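Local structure of 70 KDA protein (Xanthomonas sp., 4B2N) at residues R46-Q51 / F63-D69; F296-W302 / Y501-Y507; N56-L61 / P405-P409. The protein cleaves poly(cis-1,4-isoprene) rubber oxidatively with dioxygen, as a secreted c-type cytochrome carrying two covalently bound hemes. All blocks are in the same frame, centred on the assembly; numbering follows the deposited sequence.

Contact 2 lies deepest, its centre about 11 Å from that of the chain, where residues 296-302 and 501-507 run between the two hemes. Contact 1 covers it from outside, with centres about 12 Å apart: Ala-65 O and Thr-298 OG1 are 2.7 Å apart, a probable hydrogen bond, and Arg-46 packs against Lys-297 O. Contact 3 is peripheral, its centre about 30 Å from that of the chain; it meets contact 1 through Phe-63 CZ and Leu-408 CD2, 3.6 Å apart, but stays about 8 Å from contact 2 at the nearest atoms. The side chain of Arg-46 comes within about 8 Å of a heme c, that of Leu-61 within about 9 Å.

Contact 1: residues R46-Q51 / F63-D69; sequences RSLVKQ and FNAYFVD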
loop_
_atom_site.group_PDB
_atom_site.type_symbol
_atom_site.label_atom_id
_atom_site.label_comp_id
_atom_site.label_asym_id
_atom_site.label_seq_id
_atom_site.Cartn_x
_atom_site.Cartn_y
_atom_site.Cartn_z
ATOM N N ARG A 46 8.141 -17.600 -2.410
ATOM C CA ARG A 46 6.716 -17.361 -2.605
ATOM C C ARG A 46 6.148 -18.297 -3.648
ATOM O O ARG A 46 4.991 -18.660 -3.545
ATOM C CB ARG A 46 6.516 -15.906 -3.083
ATOM C CG ARG A 46 7.072 -14.946 -2.040
ATOM C CD ARG A 46 6.964 -13.507 -2.487
ATOM N NE ARG A 46 7.525 -13.396 -3.853
ATOM C CZ ARG A 46 7.247 -12.424 -4.696
ATOM N NH1 ARG A 46 6.455 -11.436 -4.305
ATOM N NH2 ARG A 46 7.691 -12.528 -5.938
ATOM N N SER A 47 6.943 -18.712 -4.637
ATOM C CA SER A 47 6.404 -19.449 -5.762
ATOM C C SER A 47 6.269 -20.921 -5.328
ATOM O O SER A 47 5.608 -21.698 -6.010
ATOM C CB SER A 47 7.318 -19.340 -6.993
ATOM O OG SER A 47 8.554 -19.995 -6.673
ATOM N N LEU A 48 6.820 -21.266 -4.162
ATOM C CA LEU A 48 6.688 -22.639 -3.655
ATOM C C LEU A 48 5.343 -22.845 -2.976
ATOM O O LEU A 48 4.965 -23.994 -2.631
ATOM C CB LEU A 48 7.837 -22.981 -2.688
ATOM C CG LEU A 48 9.234 -22.900 -3.338
ATOM C CD1 LEU A 48 10.228 -23.039 -2.218
ATOM C CD2 LEU A 48 9.545 -23.938 -4.412
ATOM N N VAL A 49 4.620 -21.756 -2.721
ATOM C CA VAL A 49 3.388 -21.856 -1.901
ATOM C C VAL A 49 2.188 -22.147 -2.800
ATOM O O VAL A 49 1.442 -21.262 -3.204
ATOM C CB VAL A 49 3.188 -20.624 -1.008
ATOM C CG1 VAL A 49 1.972 -20.770 -0.127
ATOM C CG2 VAL A 49 4.476 -20.362 -0.189
ATOM N N LYS A 50 1.971 -23.434 -3.027
ATOM C CA LYS A 50 1.026 -23.920 -4.004
ATOM C C LYS A 50 0.304 -25.082 -3.270
ATOM O O LYS A 50 0.872 -25.685 -2.324
ATOM C CB LYS A 50 1.886 -24.541 -5.090
ATOM C CG LYS A 50 1.686 -23.979 -6.455
ATOM C CD LYS A 50 2.029 -22.519 -6.497
ATOM C CE LYS A 50 1.587 -21.971 -7.857
ATOM N NZ LYS A 50 2.053 -22.897 -8.940
ATOM N N GLN A 51 -0.863 -25.465 -3.771
ATOM C CA GLN A 51 -1.507 -26.713 -3.301
ATOM C C GLN A 51 -0.494 -27.860 -3.101
ATOM O O GLN A 51 0.344 -28.147 -3.930
ATOM C CB GLN A 51 -2.661 -27.129 -4.218
ATOM C CG GLN A 51 -3.663 -28.109 -3.567
ATOM C CD GLN A 51 -4.648 -27.419 -2.590
ATOM O OE1 GLN A 51 -4.690 -27.733 -1.388
ATOM N NE2 GLN A 51 -5.435 -26.458 -3.110
ATOM N N PHE A 63 -0.407 -22.811 5.447
ATOM C CA PHE A 63 -0.625 -21.711 4.485
ATOM C C PHE A 63 -1.982 -21.805 3.829
ATOM O O PHE A 63 -2.474 -22.888 3.535
ATOM C CB PHE A 63 0.442 -21.698 3.377
ATOM C CG PHE A 63 1.849 -21.561 3.886
ATOM C CD1 PHE A 63 2.284 -20.357 4.501
ATOM C CD2 PHE A 63 2.771 -22.654 3.782
ATOM C CE1 PHE A 63 3.612 -20.220 4.954
ATOM C CE2 PHE A 63 4.085 -22.533 4.286
ATOM C CZ PHE A 63 4.520 -21.301 4.857
ATOM N N ASN A 64 -2.555 -20.676 3.468
ATOM C CA ASN A 64 -3.818 -20.745 2.740
ATOM C C ASN A 64 -3.920 -19.767 1.620
ATOM O O ASN A 64 -4.929 -19.769 0.915
ATOM C CB ASN A 64 -5.020 -20.662 3.678
ATOM C CG ASN A 64 -5.183 -19.286 4.276
ATOM O OD1 ASN A 64 -4.602 -18.330 3.817
ATOM N ND2 ASN A 64 -5.983 -19.192 5.319
ATOM N N ALA A 65 -2.875 -18.962 1.396
ATOM C CA ALA A 65 -2.957 -17.986 0.306
ATOM C C ALA A 65 -1.882 -18.338 -0.708
ATOM O O ALA A 65 -0.688 -17.997 -0.515
ATOM C CB ALA A 65 -2.759 -16.576 0.838
ATOM N N TYR A 66 -2.314 -19.019 -1.778
ATOM C CA TYR A 66 -1.360 -19.593 -2.670
ATOM C C TYR A 66 -0.934 -18.617 -3.710
ATOM O O TYR A 66 -1.747 -17.814 -4.175
ATOM C CB TYR A 66 -1.855 -20.867 -3.325
ATOM C CG TYR A 66 -2.166 -21.974 -2.340
ATOM C CD1 TYR A 66 -1.223 -22.403 -1.407
ATOM C CD2 TYR A 66 -3.408 -22.582 -2.320
ATOM C CE1 TYR A 66 -1.519 -23.430 -0.483
ATOM C CE2 TYR A 66 -3.704 -23.598 -1.385
ATOM C CZ TYR A 66 -2.736 -24.033 -0.498
ATOM O OH TYR A 66 -2.999 -25.033 0.443
ATOM N N PHE A 67 0.333 -18.736 -4.087
ATOM C CA PHE A 67 0.906 -18.056 -5.219
ATOM C C PHE A 67 0.298 -18.582 -6.510
ATOM O O PHE A 67 0.098 -19.768 -6.633
ATOM C CB PHE A 67 2.385 -18.351 -5.222
ATOM C CG PHE A 67 3.186 -17.533 -6.174
ATOM C CD1 PHE A 67 3.585 -16.190 -5.841
ATOM C CD2 PHE A 67 3.518 -18.049 -7.398
ATOM C CE1 PHE A 67 4.358 -15.425 -6.713
ATOM C CE2 PHE A 67 4.354 -17.319 -8.257
ATOM C CZ PHE A 67 4.758 -15.984 -7.921
ATOM N N VAL A 68 0.043 -17.711 -7.494
ATOM C CA VAL A 68 -0.397 -18.163 -8.807
ATOM C C VAL A 68 0.609 -17.687 -9.836
ATOM O O VAL A 68 0.891 -16.477 -9.942
ATOM C CB VAL A 68 -1.804 -17.624 -9.219
ATOM C CG1 VAL A 68 -2.091 -18.039 -10.672
ATOM C CG2 VAL A 68 -2.834 -18.213 -8.301
ATOM N N ASP A 69 1.131 -18.624 -10.596
ATOM C CA ASP A 69 2.174 -18.330 -11.562
ATOM C C ASP A 69 1.485 -17.922 -12.853
ATOM O O ASP A 69 0.861 -18.737 -13.507
ATOM C CB ASP A 69 3.104 -19.550 -11.711
ATOM C CG ASP A 69 4.221 -19.311 -12.723
ATOM O OD1 ASP A 69 4.216 -18.270 -13.433
ATOM O OD2 ASP A 69 5.078 -20.191 -12.853
HETATM O O HOH W 1 0.363 -21.374 -10.660
#
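Arg-46 O lies 3.1 Å from Phe-67 CB, while the Arg-46 side chain bends so that Phe-67 CE1 sits over one face of its guanidinium. That group is tied by a salt bridge to Asp-44 and weakly to the backbone oxygens of Arg-294 and Lys-297, residues that bind a heme. Ser-47 puts its CA over the face of the Phe-67 ring, a CH-pi contact 3.9 Å from the centroid; with CG turned opposite the backbone N (chi1 -169°), Phe-67 delivers its ring there. Ser-47 OG turns to Asp-44 O. Val-49, just after the 3-10 segment, is the centre of an inverse gamma turn. Both segments belong to one long loop between helices 27-32 and 88-104, which folds back on itself here without forming a sheet: a single backbone hydrogen bond joins them, from Phe-67 N to Val-49 O, 2.9 Å and bent at 144°. Val-49 CG1 fills the angle between Phe-63 CB and Tyr-66 CD1, 3.8 Å from the latter. Lys-50 starts away from the partner, then folds back at chi2 and chi4 until its NZ donates to a water (2.9 Å) that also accepts from Asp-69 N. Lys-50 C and Gln-51 N cover one face of Tyr-66, Gln-51 N lying 3.7 Å above the ring centre. The Gln-51 amide, its plane 68° from the ring, brings NE2 to 3.8 Å from Tyr-66 CE2.

Contact 2: residues F296-W302 / Y501-Y507; sequences FKTRQFW and YIAPPLY. With HEC (heme c), chain D.
Trp-302 O is gripped by two neighbouring groups of the other segment: Ile-502 N donates a nearly straight hydrogen bond (2.9 Å, 165°), and Tyr-501 CA makes a CA-H...O contact at 3.3 Å. The same oxygen lies in the plane of the Tyr-501 ring, at its edge. Ile-502 CG2 packs on Trp-302 CE3, and Pro-504 CG reaches Trp-302 CZ3 at 4.0 Å, both approaching the indole obliquely. At the other end Phe-296 and Tyr-507 form an edge-to-face pair, planes 55° apart: Tyr-507 CE2 stands over the centre of the Phe-296 ring, 3.5 Å above its plane. Next along the chain, Lys-297 crosses the ring of Pro-505, tightly, with its CG 3.5 Å from Pro-505 CG. The bend at chi3 (85°) then carries NZ on to a propionate of the first heme. Residues 501-507 line the second heme: Ala-503 CB comes to 3.4 Å from heme CHD, and Leu-506 packs on the porphyrin. From residues 296-302, Trp-302 CZ3 comes to 3.5 Å from propionate oxygen O2D of the same heme, while indole NE1 is bonded to Lys-287 O. Pro-504 O accepts from ND1 of the axial ligand His-394, as in cytochromes c. Trp-302 thus touches both cofactors, its backbone N bonded to a propionate of the first heme and its indole against those of the second, consistent with an electron path between them.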
loop_
_atom_site.group_PDB
_atom_site.type_symbol
_atom_site.label_atom_id
_atom_site.label_comp_id
_atom_site.label_asym_id
_atom_site.label_seq_id
_atom_site.Cartn_x
_atom_site.Cartn_y
_atom_site.Cartn_z
ATOM N N PHE A 296 8.355 -11.666 0.505
ATOM C CA PHE A 296 7.819 -12.730 1.366
ATOM C C PHE A 296 6.323 -12.947 1.251
ATOM O O PHE A 296 5.717 -13.862 1.859
ATOM C CB PHE A 296 8.255 -12.484 2.837
ATOM C CG PHE A 296 9.723 -12.602 3.012
ATOM C CD1 PHE A 296 10.292 -13.853 3.221
ATOM C CD2 PHE A 296 10.540 -11.500 2.918
ATOM C CE1 PHE A 296 11.694 -13.988 3.360
ATOM C CE2 PHE A 296 11.911 -11.610 3.061
ATOM C CZ PHE A 296 12.484 -12.850 3.292
ATOM N N LYS A 297 5.711 -12.157 0.412
ATOM C CA LYS A 297 4.255 -12.171 0.334
ATOM C C LYS A 297 3.797 -12.819 -0.940
ATOM O O LYS A 297 4.037 -12.300 -2.038
ATOM C CB LYS A 297 3.728 -10.734 0.493
ATOM C CG LYS A 297 4.067 -10.220 1.881
ATOM C CD LYS A 297 3.814 -8.712 2.065
ATOM C CE LYS A 297 2.331 -8.493 2.441
ATOM N NZ LYS A 297 2.104 -6.995 2.676
ATOM N N THR A 298 3.143 -13.964 -0.812
ATOM C CA THR A 298 2.535 -14.652 -1.975
ATOM C C THR A 298 1.429 -13.888 -2.634
ATOM O O THR A 298 1.202 -14.083 -3.869
ATOM C CB THR A 298 2.003 -16.054 -1.552
ATOM O OG1 THR A 298 0.993 -15.847 -0.538
ATOM C CG2 THR A 298 3.156 -16.948 -0.990
ATOM N N ARG A 299 0.811 -12.926 -1.915
ATOM C CA ARG A 299 -0.318 -12.178 -2.480
ATOM C C ARG A 299 -0.064 -10.674 -2.442
ATOM O O ARG A 299 0.772 -10.202 -1.675
ATOM C CB ARG A 299 -1.633 -12.418 -1.685
ATOM C CG ARG A 299 -1.924 -13.882 -1.384
ATOM C CD ARG A 299 -2.127 -14.718 -2.642
ATOM N NE ARG A 299 -3.366 -14.361 -3.348
ATOM C CZ ARG A 299 -3.804 -14.868 -4.480
ATOM N NH1 ARG A 299 -3.106 -15.785 -5.140
ATOM N NH2 ARG A 299 -4.989 -14.441 -4.966
ATOM N N GLN A 300 -0.923 -9.970 -3.155
ATOM C CA GLN A 300 -0.986 -8.500 -3.132
ATOM C C GLN A 300 -2.250 -8.098 -2.325
ATOM O O GLN A 300 -3.263 -8.793 -2.353
ATOM C CB GLN A 300 -1.145 -7.984 -4.580
ATOM C CG GLN A 300 -0.124 -8.572 -5.536
ATOM C CD GLN A 300 1.055 -7.644 -5.762
ATOM O OE1 GLN A 300 1.782 -7.770 -6.743
ATOM N NE2 GLN A 300 1.313 -6.807 -4.805
ATOM N N PHE A 301 -2.177 -6.920 -1.696
ATOM C CA PHE A 301 -3.267 -6.217 -1.140
ATOM C C PHE A 301 -3.610 -6.780 0.217
ATOM O O PHE A 301 -3.252 -7.942 0.562
ATOM C CB PHE A 301 -4.454 -6.159 -2.112
ATOM C CG PHE A 301 -4.243 -5.221 -3.303
ATOM C CD1 PHE A 301 -3.550 -4.031 -3.189
ATOM C CD2 PHE A 301 -4.826 -5.525 -4.540
ATOM C CE1 PHE A 301 -3.402 -3.149 -4.288
ATOM C CE2 PHE A 301 -4.712 -4.646 -5.635
ATOM C CZ PHE A 301 -3.988 -3.441 -5.518
ATOM N N TRP A 302 -4.256 -5.940 1.021
ATOM C CA TRP A 302 -4.555 -6.321 2.406
ATOM C C TRP A 302 -5.432 -7.526 2.531
ATOM O O TRP A 302 -5.376 -8.198 3.554
ATOM C CB TRP A 302 -5.247 -5.155 3.135
ATOM C CG TRP A 302 -4.217 -4.207 3.643
ATOM C CD1 TRP A 302 -3.929 -2.898 3.228
ATOM C CD2 TRP A 302 -3.321 -4.485 4.743
ATOM N NE1 TRP A 302 -2.935 -2.372 3.991
ATOM C CE2 TRP A 302 -2.543 -3.276 4.952
ATOM C CE3 TRP A 302 -3.164 -5.592 5.640
ATOM C CZ2 TRP A 302 -1.575 -3.203 5.940
ATOM C CZ3 TRP A 302 -2.195 -5.502 6.649
ATOM C CH2 TRP A 302 -1.428 -4.326 6.822
ATOM N N TYR A 501 -8.027 -10.798 6.139
ATOM C CA TYR A 501 -6.859 -9.969 5.890
ATOM C C TYR A 501 -5.589 -10.828 5.966
ATOM O O TYR A 501 -5.508 -11.808 6.771
ATOM C CB TYR A 501 -6.813 -8.795 6.896
ATOM C CG TYR A 501 -7.986 -7.878 6.809
ATOM C CD1 TYR A 501 -8.244 -7.139 5.652
ATOM C CD2 TYR A 501 -8.817 -7.686 7.938
ATOM C CE1 TYR A 501 -9.356 -6.287 5.587
ATOM C CE2 TYR A 501 -9.903 -6.837 7.900
ATOM C CZ TYR A 501 -10.165 -6.130 6.710
ATOM O OH TYR A 501 -11.249 -5.293 6.674
ATOM N N ILE A 502 -4.584 -10.474 5.154
ATOM C CA ILE A 502 -3.277 -11.123 5.202
ATOM C C ILE A 502 -2.620 -10.823 6.589
ATOM O O ILE A 502 -2.772 -9.695 7.117
ATOM C CB ILE A 502 -2.412 -10.591 4.039
ATOM C CG1 ILE A 502 -1.097 -11.337 3.925
ATOM C CG2 ILE A 502 -2.102 -9.118 4.242
ATOM C CD1 ILE A 502 -1.309 -12.792 3.546
ATOM N N ALA A 503 -2.029 -11.844 7.242
ATOM C CA ALA A 503 -1.122 -11.622 8.390
ATOM C C ALA A 503 0.261 -11.214 7.773
ATOM O O ALA A 503 0.997 -12.034 7.187
ATOM C CB ALA A 503 -1.054 -12.866 9.306
ATOM N N PRO A 504 0.598 -9.919 7.807
ATOM C CA PRO A 504 1.772 -9.577 6.968
ATOM C C PRO A 504 3.111 -9.977 7.613
ATOM O O PRO A 504 3.121 -10.276 8.787
ATOM C CB PRO A 504 1.735 -8.048 6.902
ATOM C CG PRO A 504 0.926 -7.619 8.096
ATOM C CD PRO A 504 -0.057 -8.736 8.396
ATOM N N PRO A 505 4.216 -9.989 6.837
ATOM C CA PRO A 505 5.558 -10.203 7.411
ATOM C C PRO A 505 5.843 -9.197 8.519
ATOM O O PRO A 505 5.496 -7.945 8.427
ATOM C CB PRO A 505 6.528 -9.958 6.184
ATOM C CG PRO A 505 5.659 -10.243 4.952
ATOM C CD PRO A 505 4.300 -9.675 5.374
ATOM N N LEU A 506 6.485 -9.710 9.560
ATOM C CA LEU A 506 6.967 -8.860 10.660
ATOM C C LEU A 506 8.416 -8.441 10.535
ATOM O O LEU A 506 8.879 -7.651 11.335
ATOM C CB LEU A 506 6.679 -9.451 12.052
ATOM C CG LEU A 506 5.233 -9.917 12.266
ATOM C CD1 LEU A 506 5.055 -10.454 13.671
ATOM C CD2 LEU A 506 4.293 -8.725 12.134
ATOM N N TYR A 507 9.108 -8.888 9.470
ATOM C CA TYR A 507 10.384 -8.313 9.115
ATOM C C TYR A 507 10.179 -6.820 8.966
ATOM O O TYR A 507 9.389 -6.397 8.157
ATOM C CB TYR A 507 10.849 -8.861 7.761
ATOM C CG TYR A 507 11.241 -10.344 7.765
ATOM C CD1 TYR A 507 12.094 -10.883 8.763
ATOM C CD2 TYR A 507 10.819 -11.163 6.744
ATOM C CE1 TYR A 507 12.474 -12.233 8.734
ATOM C CE2 TYR A 507 11.167 -12.513 6.687
ATOM C CZ TYR A 507 12.050 -13.035 7.664
ATOM O OH TYR A 507 12.430 -14.372 7.580
HETATM FE FE HEC D . -0.846 -10.662 14.059
HETATM C CHA HEC D . -1.460 -7.799 12.224
HETATM C CHB HEC D . 2.120 -9.242 15.437
HETATM C CHC HEC D . -0.488 -13.256 16.255
HETATM C CHD HEC D . -2.952 -12.436 12.041
HETATM N NA HEC D . 0.176 -8.939 13.776
HETATM C C1A HEC D . -0.308 -7.794 13.097
HETATM C C2A HEC D . 0.585 -6.651 13.268
HETATM C C3A HEC D . 1.640 -7.082 14.203
HETATM C C4A HEC D . 1.314 -8.451 14.543
HETATM C CMA HEC D . 2.810 -6.240 14.663
HETATM C CAA HEC D . 0.534 -5.307 12.545
HETATM C CBA HEC D . 1.258 -5.656 11.194
HETATM C CGA HEC D . 1.114 -4.503 10.189
HETATM O O1A HEC D . 0.351 -3.557 10.515
HETATM O O2A HEC D . 1.755 -4.430 9.077
HETATM N NB HEC D . 0.597 -11.125 15.598
HETATM C C1B HEC D . 1.696 -10.505 16.024
HETATM C C2B HEC D . 2.433 -11.160 17.110
HETATM C C3B HEC D . 1.618 -12.364 17.362
HETATM C C4B HEC D . 0.543 -12.236 16.392
HETATM C CMB HEC D . 3.709 -10.678 17.760
HETATM C CAB HEC D . 1.816 -13.442 18.406
HETATM C CBB HEC D . 1.643 -12.998 19.720
HETATM N NC HEC D . -1.450 -12.508 14.069
HETATM C C1C HEC D . -1.365 -13.445 15.136
HETATM C C2C HEC D . -2.193 -14.635 14.981
HETATM C C3C HEC D . -2.900 -14.398 13.748
HETATM C C4C HEC D . -2.495 -13.048 13.265
HETATM C CMC HEC D . -2.290 -15.844 15.900
HETATM C CAC HEC D . -3.903 -15.343 13.156
HETATM C CBC HEC D . -4.964 -15.854 13.807
HETATM N ND HEC D . -1.898 -10.240 12.433
HETATM C C1D HEC D . -2.755 -11.004 11.765
HETATM C C2D HEC D . -3.492 -10.406 10.659
HETATM C C3D HEC D . -3.070 -9.026 10.712
HETATM C C4D HEC D . -2.132 -9.028 11.832
HETATM C CMD HEC D . -4.474 -11.053 9.716
HETATM C CAD HEC D . -3.502 -7.903 9.798
HETATM C CBD HEC D . -4.624 -7.185 10.564
HETATM C CGD HEC D . -5.161 -5.987 9.816
HETATM O O1D HEC D . -6.368 -5.855 9.577
HETATM O O2D HEC D . -4.318 -5.199 9.441
#

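Contact 3: residues N56-L61 / P405-P409; sequences NPNAAL and PNYLP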
loop_
_atom_site.group_PDB
_atom_site.type_symbol
_atom_site.label_atom_id
_atom_site.label_comp_id
_atom_site.label_asym_id
_atom_site.label_seq_id
_atom_site.Cartn_x
_atom_site.Cartn_y
_atom_site.Cartn_z
ATOM N N ASN A 56 2.477 -31.568 6.026
ATOM C CA ASN A 56 2.097 -32.019 7.353
ATOM C C ASN A 56 0.878 -31.255 7.906
ATOM O O ASN A 56 0.997 -30.122 8.380
ATOM C CB ASN A 56 3.288 -31.968 8.320
ATOM C CG ASN A 56 2.850 -32.177 9.778
ATOM O OD1 ASN A 56 1.698 -32.571 10.051
ATOM N ND2 ASN A 56 3.730 -31.895 10.713
ATOM N N PRO A 57 -0.294 -31.882 7.863
ATOM C CA PRO A 57 -1.496 -31.151 8.217
ATOM C C PRO A 57 -1.569 -30.805 9.690
ATOM O O PRO A 57 -2.418 -29.988 10.046
ATOM C CB PRO A 57 -2.620 -32.127 7.875
ATOM C CG PRO A 57 -2.001 -33.477 8.038
ATOM C CD PRO A 57 -0.541 -33.341 7.717
ATOM N N ASN A 58 -0.658 -31.345 10.517
ATOM C CA ASN A 58 -0.595 -30.978 11.931
ATOM C C ASN A 58 0.443 -29.933 12.270
ATOM O O ASN A 58 0.537 -29.530 13.415
ATOM C CB ASN A 58 -0.372 -32.194 12.798
ATOM C CG ASN A 58 -1.449 -33.216 12.567
ATOM O OD1 ASN A 58 -1.177 -34.263 11.998
ATOM N ND2 ASN A 58 -2.692 -32.878 12.914
ATOM N N ALA A 59 1.211 -29.486 11.283
ATOM C CA ALA A 59 2.213 -28.449 11.522
ATOM C C ALA A 59 1.582 -27.169 12.161
ATOM O O ALA A 59 0.391 -26.889 12.000
ATOM C CB ALA A 59 2.959 -28.093 10.227
ATOM N N ALA A 60 2.416 -26.404 12.865
ATOM C CA ALA A 60 2.034 -25.127 13.498
ATOM C C ALA A 60 1.500 -24.120 12.491
ATOM O O ALA A 60 0.617 -23.318 12.799
ATOM C CB ALA A 60 3.229 -24.512 14.212
ATOM N N LEU A 61 2.047 -24.154 11.288
ATOM C CA LEU A 61 1.610 -23.186 10.263
ATOM C C LEU A 61 1.014 -23.860 9.029
ATOM O O LEU A 61 1.683 -24.647 8.351
ATOM C CB LEU A 61 2.801 -22.313 9.869
ATOM C CG LEU A 61 2.632 -21.382 8.646
ATOM C CD1 LEU A 61 1.496 -20.355 8.853
ATOM C CD2 LEU A 61 3.916 -20.654 8.358
ATOM N N PRO A 405 9.733 -29.877 10.682
ATOM C CA PRO A 405 8.440 -30.059 10.006
ATOM C C PRO A 405 7.220 -30.022 10.925
ATOM O O PRO A 405 6.103 -29.989 10.408
ATOM C CB PRO A 405 8.577 -31.402 9.271
ATOM C CG PRO A 405 9.737 -32.082 9.925
ATOM C CD PRO A 405 10.662 -30.986 10.401
ATOM N N ASN A 406 7.406 -30.025 12.248
ATOM C CA ASN A 406 6.288 -29.680 13.125
ATOM C C ASN A 406 5.890 -28.189 12.933
ATOM O O ASN A 406 4.757 -27.782 13.275
ATOM C CB ASN A 406 6.618 -29.950 14.601
ATOM C CG ASN A 406 6.928 -31.413 14.863
ATOM O OD1 ASN A 406 6.258 -32.301 14.328
ATOM N ND2 ASN A 406 7.975 -31.662 15.634
ATOM N N TYR A 407 6.806 -27.388 12.383
ATOM C CA TYR A 407 6.559 -25.934 12.214
ATOM C C TYR A 407 6.371 -25.542 10.753
ATOM O O TYR A 407 5.481 -24.758 10.447
ATOM C CB TYR A 407 7.669 -25.079 12.891
ATOM C CG TYR A 407 7.535 -25.269 14.365
ATOM C CD1 TYR A 407 6.669 -24.484 15.101
ATOM C CD2 TYR A 407 8.189 -26.314 15.001
ATOM C CE1 TYR A 407 6.489 -24.716 16.476
ATOM C CE2 TYR A 407 7.993 -26.567 16.358
ATOM C CZ TYR A 407 7.133 -25.762 17.083
ATOM O OH TYR A 407 6.908 -25.954 18.445
ATOM N N LEU A 408 7.191 -26.092 9.863
ATOM C CA LEU A 408 7.292 -25.569 8.474
ATOM C C LEU A 408 7.712 -26.737 7.640
ATOM O O LEU A 408 8.635 -27.423 8.051
ATOM C CB LEU A 408 8.440 -24.561 8.345
ATOM C CG LEU A 408 8.311 -23.147 7.771
ATOM C CD1 LEU A 408 9.605 -22.698 7.108
ATOM C CD2 LEU A 408 7.021 -22.741 7.039
ATOM N N PRO A 409 7.105 -26.937 6.436
ATOM C CA PRO A 409 7.345 -28.140 5.641
ATOM C C PRO A 409 8.574 -27.959 4.781
ATOM O O PRO A 409 9.011 -28.897 4.195
ATOM C CB PRO A 409 6.099 -28.228 4.756
ATOM C CG PRO A 409 5.729 -26.776 4.518
ATOM C CD PRO A 409 6.076 -26.057 5.809
HETATM O O HOH W 2 3.174 -32.167 13.557
#
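Asn-56 ND2 reaches across to Pro-405 O (3.1 Å, 149°) from the head of a type I beta turn, Asn-56 to Ala-59, overlapped by an Asx turn at the same asparagine. Its carboxamide is used at both ends. OD1 accepts from Asn-58 N at 2.7 Å, the donor standing above the carbonyl plane, and this closes the Asx turn; ND2, besides Pro-405 O, donates to a water at 2.9 Å that in turn donates to Asn-406 OD1. With CG opposite the backbone N (chi1 169°), the amide is set between its own turn and the loop 405-409. The backbone oxygen of Asn-56 takes Ala-59 N at 3.0 Å and also the amide of Gln-62, which serves Ala-59 O as well. Across the contact the shortest polar bond runs from Ala-60 N to Asn-406 O, 2.7 Å and close to straight at 161°; Ala-59 CA adds a CA-H...O contact to that oxygen at 3.2 Å. Asn-406 N is satisfied by Asp-404 OD1. The two loops, far apart in sequence, are therefore joined mainly by backbone carbonyls of 405-406. Beyond these bonds the contact turns apolar: Ala-60 CB meets Tyr-407 CD1 at 3.6 Å, and Tyr-407 itself packs edge-to-face with His-401. Leu-61 and Leu-408 run alongside each other in the same direction, their CD2 methyls 4.0 Å apart.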